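Local coordinates for lactate racemase apoprotein (Thermoanaerobacterium thermosaccharolyticum, PDB 2YJG), which interconverts the D- and L-isomers of lactate, using as cofactor a nickel pincer complex derived from nicotinic acid mononucleotide that is absent from this apoprotein, at residues Ile171-Arg183 / His259-Thr271. Sequence-based numbering, arbitrary orientation.
Sequences IEPHFFAGFSGGR and HLKGCEFVSEIAT. With SO4 (sulfate ion), chain E.
Phe-179 lays one ring face on Cys-263, fastening the small beta-hairpin of strands 173-174 and 178-179 to helix 257-270. The hairpin follows strand 164-170 of the mixed sheet and carries His-174, by similarity a proton donor/acceptor of the racemase. Cys-263 CB stands over the ring centre, 3.8 Å from the Phe-179 centroid and 4° off its normal, a CH-pi contact. The sulfur makes a Cys sulfur-aromatic contact on the same face but shifted toward the ring's root, SG lying 3.4 Å from Phe-179 CG; it gets there because SG is anti to the carbonyl carbon of Cys-263 (chi1 -70°).

Apolar packing continues along the helix. Val-266 splits its branches: CG1 meets the Phe-179 ring edge near its plane and also Pro-173 CD, while CG2 lies 3.7 Å from Ile-171 CG2. Ile-171 reaches the other way with CD1, which rests against the backbone 3.7 Å from Gly-262 CA, a position without a side chain. One turn beyond Val-266, Ala-270 CB touches Pro-173 CG. Ile-422 of strand 422-425 also packs on Pro-173 and Phe-179.

Toward the N-terminal part of helix 257-270, Gly-182 CA sits over a face of the His-259 ring, a CH-pi contact, and the guanidinium of Arg-183 offers a face to the same imidazole, their planes 34° apart.

Polar bonds brace the loop itself. NH1 and NH2 of Arg-183 both donate to Phe-179 O, which lies in the guanidinium plane, and NH1 also donates to Gly-181 O at 2.8 Å; NE is held by His-221. These bonds probably help to hold the chain just before Lys-184, which by similarity carries the cofactor covalently. A sulfate, presumably picked up from the crystallisation medium, is bound by Arg-75 NE and by Gly-181 N, whose bond to O4 of the ion is 3.0 Å long.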
ATOM      1  N   ILE A 171      19.314  -7.397 -15.673  1.00 11.34           N
ATOM      2  CA  ILE A 171      20.409  -8.300 -16.052  1.00 11.35           C
ATOM      3  C   ILE A 171      21.745  -7.714 -15.629  1.00 10.87           C
ATOM      4  O   ILE A 171      22.080  -6.593 -16.051  1.00 11.39           O
ATOM      5  CB  ILE A 171      20.431  -8.579 -17.570  1.00 11.94           C
ATOM      6  CG1 ILE A 171      19.240  -9.359 -18.028  1.00 12.93           C
ATOM      7  CG2 ILE A 171      21.723  -9.372 -17.900  1.00 13.78           C
ATOM      8  CD1 ILE A 171      18.996  -9.356 -19.548  1.00 11.96           C
ATOM      9  N   GLU A 172      22.522  -8.411 -14.801  1.00 10.07           N
ATOM     10  CA  GLU A 172      23.864  -7.961 -14.399  1.00 11.96           C
ATOM     11  C   GLU A 172      24.631  -9.270 -14.131  1.00 11.45           C
ATOM     12  O   GLU A 172      24.013 -10.335 -14.009  1.00 11.08           O
ATOM     13  CB  GLU A 172      23.848  -7.099 -13.135  1.00 14.27           C
ATOM     14  CG  GLU A 172      23.474  -7.908 -11.855  1.00 14.91           C
ATOM     15  CD  GLU A 172      23.353  -7.047 -10.591  1.00 20.91           C
ATOM     16  OE1 GLU A 172      23.420  -5.788 -10.685  1.00 15.80           O
ATOM     17  OE2 GLU A 172      23.158  -7.669  -9.511  1.00 19.69           O
ATOM     18  N   PRO A 173      25.954  -9.205 -13.964  1.00 10.67           N
ATOM     19  CA  PRO A 173      26.659 -10.453 -13.791  1.00 11.71           C
ATOM     20  C   PRO A 173      26.298 -11.066 -12.465  1.00 12.04           C
ATOM     21  O   PRO A 173      25.932 -10.346 -11.551  1.00 12.33           O
ATOM     22  CB  PRO A 173      28.123 -10.006 -13.757  1.00 11.84           C
ATOM     23  CG  PRO A 173      28.134  -8.730 -14.571  1.00 12.91           C
ATOM     24  CD  PRO A 173      26.877  -8.087 -14.204  1.00 12.44           C
ATOM     25  N   HIS A 174      26.439 -12.368 -12.348  1.00 11.20           N
ATOM     26  CA  HIS A 174      26.218 -13.058 -11.060  1.00 10.81           C
ATOM     27  C   HIS A 174      27.260 -14.139 -10.899  1.00 11.10           C
ATOM     28  O   HIS A 174      27.487 -14.979 -11.830  1.00  9.82           O
ATOM     29  CB  HIS A 174      24.786 -13.597 -10.989  1.00 11.38           C
ATOM     30  CG  HIS A 174      24.512 -14.353  -9.738  1.00 13.24           C
ATOM     31  ND1 HIS A 174      23.737 -13.873  -8.697  1.00 20.25           N
ATOM     32  CD2 HIS A 174      24.948 -15.574  -9.352  1.00  4.85           C
ATOM     33  CE1 HIS A 174      23.714 -14.786  -7.727  1.00 11.80           C
ATOM     34  NE2 HIS A 174      24.443 -15.816  -8.108  1.00 17.43           N
ATOM     35  N   PHE A 175      27.889 -14.165  -9.736  1.00 10.51           N
ATOM     36  CA  PHE A 175      29.096 -14.939  -9.541  1.00 10.06           C
ATOM     37  C   PHE A 175      28.959 -16.478  -9.561  1.00 11.66           C
ATOM     38  O   PHE A 175      29.988 -17.182  -9.609  1.00 12.78           O
ATOM     39  CB  PHE A 175      29.855 -14.482  -8.317  1.00 10.85           C
ATOM     40  CG  PHE A 175      29.230 -14.830  -6.959  1.00  9.12           C
ATOM     41  CD1 PHE A 175      27.853 -14.767  -6.747  1.00 14.53           C
ATOM     42  CD2 PHE A 175      30.049 -15.142  -5.892  1.00 13.63           C
ATOM     43  CE1 PHE A 175      27.347 -15.062  -5.533  1.00 15.69           C
ATOM     44  CE2 PHE A 175      29.522 -15.419  -4.635  1.00 15.26           C
ATOM     45  CZ  PHE A 175      28.134 -15.331  -4.482  1.00 14.68           C
ATOM     46  N   PHE A 176      27.739 -17.003  -9.487  1.00 12.20           N
ATOM     47  CA  PHE A 176      27.568 -18.449  -9.804  1.00 12.40           C
ATOM     48  C   PHE A 176      26.436 -18.817 -10.748  1.00 11.91           C
ATOM     49  O   PHE A 176      26.491 -19.880 -11.301  1.00 12.11           O
ATOM     50  CB  PHE A 176      27.523 -19.331  -8.528  1.00 12.19           C
ATOM     51  CG  PHE A 176      26.458 -18.980  -7.556  1.00 12.93           C
ATOM     52  CD1 PHE A 176      25.182 -19.502  -7.701  1.00 15.16           C
ATOM     53  CD2 PHE A 176      26.747 -18.211  -6.423  1.00 14.03           C
ATOM     54  CE1 PHE A 176      24.174 -19.229  -6.779  1.00 18.55           C
ATOM     55  CE2 PHE A 176      25.756 -17.930  -5.478  1.00 16.81           C
ATOM     56  CZ  PHE A 176      24.467 -18.422  -5.647  1.00 17.71           C
ATOM     57  N   ALA A 177      25.408 -17.989 -10.902  1.00  9.95           N
ATOM     58  CA  ALA A 177      24.381 -18.195 -11.912  1.00 10.79           C
ATOM     59  C   ALA A 177      24.706 -17.545 -13.260  1.00 12.10           C
ATOM     60  O   ALA A 177      23.916 -17.621 -14.181  1.00 12.70           O
ATOM     61  CB  ALA A 177      23.020 -17.646 -11.417  1.00  9.99           C
ATOM     62  N   GLY A 178      25.862 -16.890 -13.360  1.00 12.50           N
ATOM     63  CA  GLY A 178      26.324 -16.296 -14.625  1.00 11.36           C
ATOM     64  C   GLY A 178      25.823 -14.895 -14.779  1.00 11.79           C
ATOM     65  O   GLY A 178      26.606 -13.925 -14.826  1.00 10.92           O
ATOM     66  N   PHE A 179      24.499 -14.782 -14.880  1.00 11.85           N
ATOM     67  CA  PHE A 179      23.824 -13.486 -14.883  1.00 12.01           C
ATOM     68  C   PHE A 179      22.546 -13.565 -14.085  1.00 11.53           C
ATOM     69  O   PHE A 179      21.994 -14.632 -13.903  1.00 11.66           O
ATOM     70  CB  PHE A 179      23.461 -13.046 -16.325  1.00 12.87           C
ATOM     71  CG  PHE A 179      24.632 -12.886 -17.222  1.00  8.48           C
ATOM     72  CD1 PHE A 179      25.176 -13.949 -17.902  1.00 11.86           C
ATOM     73  CD2 PHE A 179      25.124 -11.632 -17.467  1.00 10.07           C
ATOM     74  CE1 PHE A 179      26.302 -13.773 -18.743  1.00 13.10           C
ATOM     75  CE2 PHE A 179      26.222 -11.409 -18.300  1.00 12.57           C
ATOM     76  CZ  PHE A 179      26.823 -12.497 -18.960  1.00 11.09           C
ATOM     77  N   SER A 180      22.057 -12.404 -13.661  1.00 11.85           N
ATOM     78  CA  SER A 180      20.714 -12.264 -13.128  1.00 12.49           C
ATOM     79  C   SER A 180      19.663 -12.254 -14.229  1.00 13.31           C
ATOM     80  O   SER A 180      19.994 -12.228 -15.433  1.00 12.70           O
ATOM     81  CB  SER A 180      20.647 -10.980 -12.276  1.00 14.41           C
ATOM     82  OG  SER A 180      20.628  -9.800 -13.069  1.00 12.61           O
ATOM     83  N   GLY A 181      18.401 -12.289 -13.821  1.00 12.01           N
ATOM     84  CA  GLY A 181      17.251 -12.121 -14.732  1.00 14.30           C
ATOM     85  C   GLY A 181      16.739 -13.361 -15.467  1.00 13.54           C
ATOM     86  O   GLY A 181      17.049 -14.491 -15.112  1.00 14.60           O
ATOM     87  N   GLY A 182      15.872 -13.106 -16.421  1.00 13.40           N
ATOM     88  CA  GLY A 182      15.223 -14.129 -17.244  1.00 14.54           C
ATOM     89  C   GLY A 182      14.611 -15.166 -16.319  1.00 13.14           C
ATOM     90  O   GLY A 182      13.870 -14.805 -15.366  1.00 15.14           O
ATOM     91  N   ARG A 183      15.003 -16.406 -16.525  1.00 13.46           N
ATOM     92  CA  ARG A 183      14.573 -17.587 -15.779  1.00 12.14           C
ATOM     93  C   ARG A 183      14.623 -17.520 -14.264  1.00 13.80           C
ATOM     94  O   ARG A 183      13.951 -18.228 -13.617  1.00 13.67           O
ATOM     95  CB  ARG A 183      15.356 -18.833 -16.254  1.00 11.85           C
ATOM     96  CG  ARG A 183      16.806 -18.902 -15.812  1.00 10.75           C
ATOM     97  CD  ARG A 183      17.707 -17.691 -16.198  1.00 13.59           C
ATOM     98  NE  ARG A 183      19.134 -17.859 -15.914  1.00 12.92           N
ATOM     99  CZ  ARG A 183      19.922 -16.975 -15.324  1.00 12.25           C
ATOM    100  NH1 ARG A 183      19.523 -15.779 -14.988  1.00 12.25           N
ATOM    101  NH2 ARG A 183      21.164 -17.272 -15.125  1.00 14.42           N
ATOM    102  N   HIS A 259      16.602 -12.809 -22.874  1.00 14.73           N
ATOM    103  CA  HIS A 259      17.560 -12.814 -21.769  1.00 14.54           C
ATOM    104  C   HIS A 259      18.958 -12.926 -22.309  1.00 14.99           C
ATOM    105  O   HIS A 259      19.842 -12.145 -21.934  1.00 13.62           O
ATOM    106  CB  HIS A 259      17.285 -13.946 -20.802  1.00 14.90           C
ATOM    107  CG  HIS A 259      18.273 -14.037 -19.659  1.00 15.05           C
ATOM    108  ND1 HIS A 259      18.429 -13.048 -18.685  1.00 13.27           N
ATOM    109  CD2 HIS A 259      19.134 -15.029 -19.319  1.00 12.00           C
ATOM    110  CE1 HIS A 259      19.355 -13.431 -17.826  1.00  9.45           C
ATOM    111  NE2 HIS A 259      19.795 -14.626 -18.182  1.00 16.85           N
ATOM    112  N   LEU A 260      19.162 -13.838 -23.264  1.00 16.20           N
ATOM    113  CA  LEU A 260      20.502 -13.980 -23.846  1.00 16.36           C
ATOM    114  C   LEU A 260      20.986 -12.747 -24.588  1.00 17.11           C
ATOM    115  O   LEU A 260      22.189 -12.361 -24.488  1.00 16.69           O
ATOM    116  CB  LEU A 260      20.564 -15.240 -24.723  1.00 16.91           C
ATOM    117  CG  LEU A 260      20.446 -16.605 -24.066  1.00 19.59           C
ATOM    118  CD1 LEU A 260      20.546 -17.773 -25.104  1.00 22.73           C
ATOM    119  CD2 LEU A 260      21.541 -16.854 -22.973  1.00 22.54           C
ATOM    120  N   LYS A 261      20.107 -12.089 -25.353  1.00 17.50           N
ATOM    121  CA  LYS A 261      20.496 -10.852 -26.029  1.00 17.61           C
ATOM    122  C   LYS A 261      20.905  -9.787 -24.998  1.00 18.68           C
ATOM    123  O   LYS A 261      21.890  -9.081 -25.167  1.00 18.71           O
ATOM    124  CB  LYS A 261      19.357 -10.369 -26.962  1.00 20.16           C
ATOM    125  CG  LYS A 261      19.662  -9.118 -27.722  1.00 22.47           C
ATOM    126  CD  LYS A 261      20.914  -9.227 -28.654  1.00 27.55           C
ATOM    127  CE  LYS A 261      21.781  -7.916 -28.556  1.00 30.69           C
ATOM    128  NZ  LYS A 261      22.682  -7.824 -27.322  1.00 23.23           N
ATOM    129  N   GLY A 262      20.201  -9.739 -23.878  1.00 16.28           N
ATOM    130  CA  GLY A 262      20.606  -8.857 -22.788  1.00 16.59           C
ATOM    131  C   GLY A 262      21.940  -9.228 -22.155  1.00 15.24           C
ATOM    132  O   GLY A 262      22.791  -8.354 -21.857  1.00 15.35           O
ATOM    133  N   CYS A 263      22.160 -10.504 -21.971  1.00 15.39           N
ATOM    134  CA  CYS A 263      23.424 -10.988 -21.363  1.00 14.79           C
ATOM    135  C   CYS A 263      24.564 -10.721 -22.301  1.00 15.43           C
ATOM    136  O   CYS A 263      25.682 -10.409 -21.850  1.00 13.48           O
ATOM    137  CB  CYS A 263      23.344 -12.487 -21.050  1.00 16.22           C
ATOM    138  SG  CYS A 263      22.227 -12.917 -19.678  1.00 16.90           S
ATOM    139  N   GLU A 264      24.310 -10.840 -23.612  1.00 15.26           N
ATOM    140  CA  GLU A 264      25.358 -10.531 -24.567  1.00 17.07           C
ATOM    141  C   GLU A 264      25.731  -9.066 -24.424  1.00 15.54           C
ATOM    142  O   GLU A 264      26.885  -8.739 -24.461  1.00 15.28           O
ATOM    143  CB  GLU A 264      24.983 -10.854 -26.027  1.00 17.37           C
ATOM    144  CG  GLU A 264      24.825 -12.331 -26.285  1.00 20.57           C
ATOM    145  CD  GLU A 264      24.042 -12.606 -27.575  1.00 24.17           C
ATOM    146  OE1 GLU A 264      23.537 -11.660 -28.223  1.00 30.67           O
ATOM    147  OE2 GLU A 264      23.953 -13.765 -27.939  1.00 30.66           O
ATOM    148  N   PHE A 265      24.762  -8.189 -24.280  1.00 16.35           N
ATOM    149  CA  PHE A 265      25.019  -6.776 -24.113  1.00 16.14           C
ATOM    150  C   PHE A 265      25.872  -6.539 -22.818  1.00 15.52           C
ATOM    151  O   PHE A 265      26.896  -5.846 -22.830  1.00 15.75           O
ATOM    152  CB  PHE A 265      23.696  -5.982 -24.123  1.00 17.39           C
ATOM    153  CG  PHE A 265      23.871  -4.509 -23.871  1.00 17.74           C
ATOM    154  CD1 PHE A 265      24.394  -3.681 -24.839  1.00 20.34           C
ATOM    155  CD2 PHE A 265      23.533  -3.957 -22.659  1.00 21.85           C
ATOM    156  CE1 PHE A 265      24.592  -2.343 -24.570  1.00 23.51           C
ATOM    157  CE2 PHE A 265      23.710  -2.595 -22.423  1.00 22.27           C
ATOM    158  CZ  PHE A 265      24.234  -1.814 -23.381  1.00 22.26           C
ATOM    159  N   VAL A 266      25.435  -7.123 -21.722  1.00 14.07           N
ATOM    160  CA  VAL A 266      26.108  -6.991 -20.439  1.00 14.00           C
ATOM    161  C   VAL A 266      27.489  -7.540 -20.533  1.00 13.11           C
ATOM    162  O   VAL A 266      28.384  -6.887 -20.007  1.00 13.22           O
ATOM    163  CB  VAL A 266      25.273  -7.547 -19.264  1.00 13.94           C
ATOM    164  CG1 VAL A 266      26.028  -7.497 -17.969  1.00 12.30           C
ATOM    165  CG2 VAL A 266      23.969  -6.739 -19.116  1.00 12.09           C
ATOM    166  N   SER A 267      27.697  -8.714 -21.147  1.00 14.93           N
ATOM    167  CA  SER A 267      29.068  -9.227 -21.335  1.00 17.38           C
ATOM    168  C   SER A 267      29.999  -8.198 -22.058  1.00 18.95           C
ATOM    169  O   SER A 267      31.204  -8.024 -21.694  1.00 19.33           O
ATOM    170  CB  SER A 267      29.032 -10.533 -22.148  1.00 18.67           C
ATOM    171  OG  SER A 267      30.314 -11.091 -22.127  1.00 24.84           O
ATOM    172  N   GLU A 268      29.470  -7.546 -23.107  1.00 19.81           N
ATOM    173  CA  GLU A 268      30.294  -6.548 -23.831  1.00 21.93           C
ATOM    174  C   GLU A 268      30.727  -5.401 -22.899  1.00 21.10           C
ATOM    175  O   GLU A 268      31.858  -5.017 -22.933  1.00 22.08           O
ATOM    176  CB  GLU A 268      29.585  -5.979 -25.079  1.00 22.55           C
ATOM    177  CG  GLU A 268      29.190  -7.004 -26.102  1.00 28.25           C
ATOM    178  CD  GLU A 268      28.656  -6.391 -27.432  1.00 37.34           C
ATOM    179  OE1 GLU A 268      29.018  -5.213 -27.778  1.00 40.06           O
ATOM    180  OE2 GLU A 268      27.871  -7.108 -28.124  1.00 38.45           O
ATOM    181  N   ILE A 269      29.843  -4.925 -22.004  1.00 20.28           N
ATOM    182  CA  ILE A 269      30.117  -3.796 -21.107  1.00 21.75           C
ATOM    183  C   ILE A 269      30.962  -4.214 -19.916  1.00 20.54           C
ATOM    184  O   ILE A 269      31.889  -3.466 -19.495  1.00 23.72           O
ATOM    185  CB  ILE A 269      28.835  -3.200 -20.487  1.00 22.70           C
ATOM    186  CG1 ILE A 269      27.828  -2.729 -21.525  1.00 26.56           C
ATOM    187  CG2 ILE A 269      29.161  -1.989 -19.555  1.00 26.89           C
ATOM    188  CD1 ILE A 269      28.346  -2.491 -22.876  1.00 28.45           C
ATOM    189  N   ALA A 270      30.655  -5.385 -19.358  1.00 17.73           N
ATOM    190  CA  ALA A 270      31.247  -5.777 -18.066  1.00 17.63           C
ATOM    191  C   ALA A 270      32.518  -6.605 -18.172  1.00 16.30           C
ATOM    192  O   ALA A 270      33.231  -6.729 -17.183  1.00 18.30           O
ATOM    193  CB  ALA A 270      30.209  -6.505 -17.252  1.00 17.34           C
ATOM    194  N   THR A 271      32.827  -7.198 -19.333  1.00 17.18           N
ATOM    195  CA  THR A 271      33.982  -8.116 -19.420  1.00 16.68           C
ATOM    196  C   THR A 271      35.288  -7.352 -19.365  1.00 17.30           C
ATOM    197  O   THR A 271      35.441  -6.378 -20.064  1.00 18.07           O
ATOM    198  CB  THR A 271      33.920  -9.041 -20.629  1.00 17.28           C
ATOM    199  OG1 THR A 271      32.696  -9.784 -20.546  1.00 17.70           O
ATOM    200  CG2 THR A 271      35.125 -10.032 -20.665  1.00 18.35           C
TER
HETATM  201  S   SO4 E1429      17.265 -11.956  -9.861  1.00 42.16           S
HETATM  202  O1  SO4 E1429      16.000 -12.492 -10.366  1.00 42.20           O
HETATM  203  O2  SO4 E1429      17.116 -10.481  -9.829  1.00 39.49           O
HETATM  204  O3  SO4 E1429      17.660 -12.426  -8.504  1.00 32.86           O
HETATM  205  O4  SO4 E1429      18.218 -12.421 -10.810  1.00 39.90           O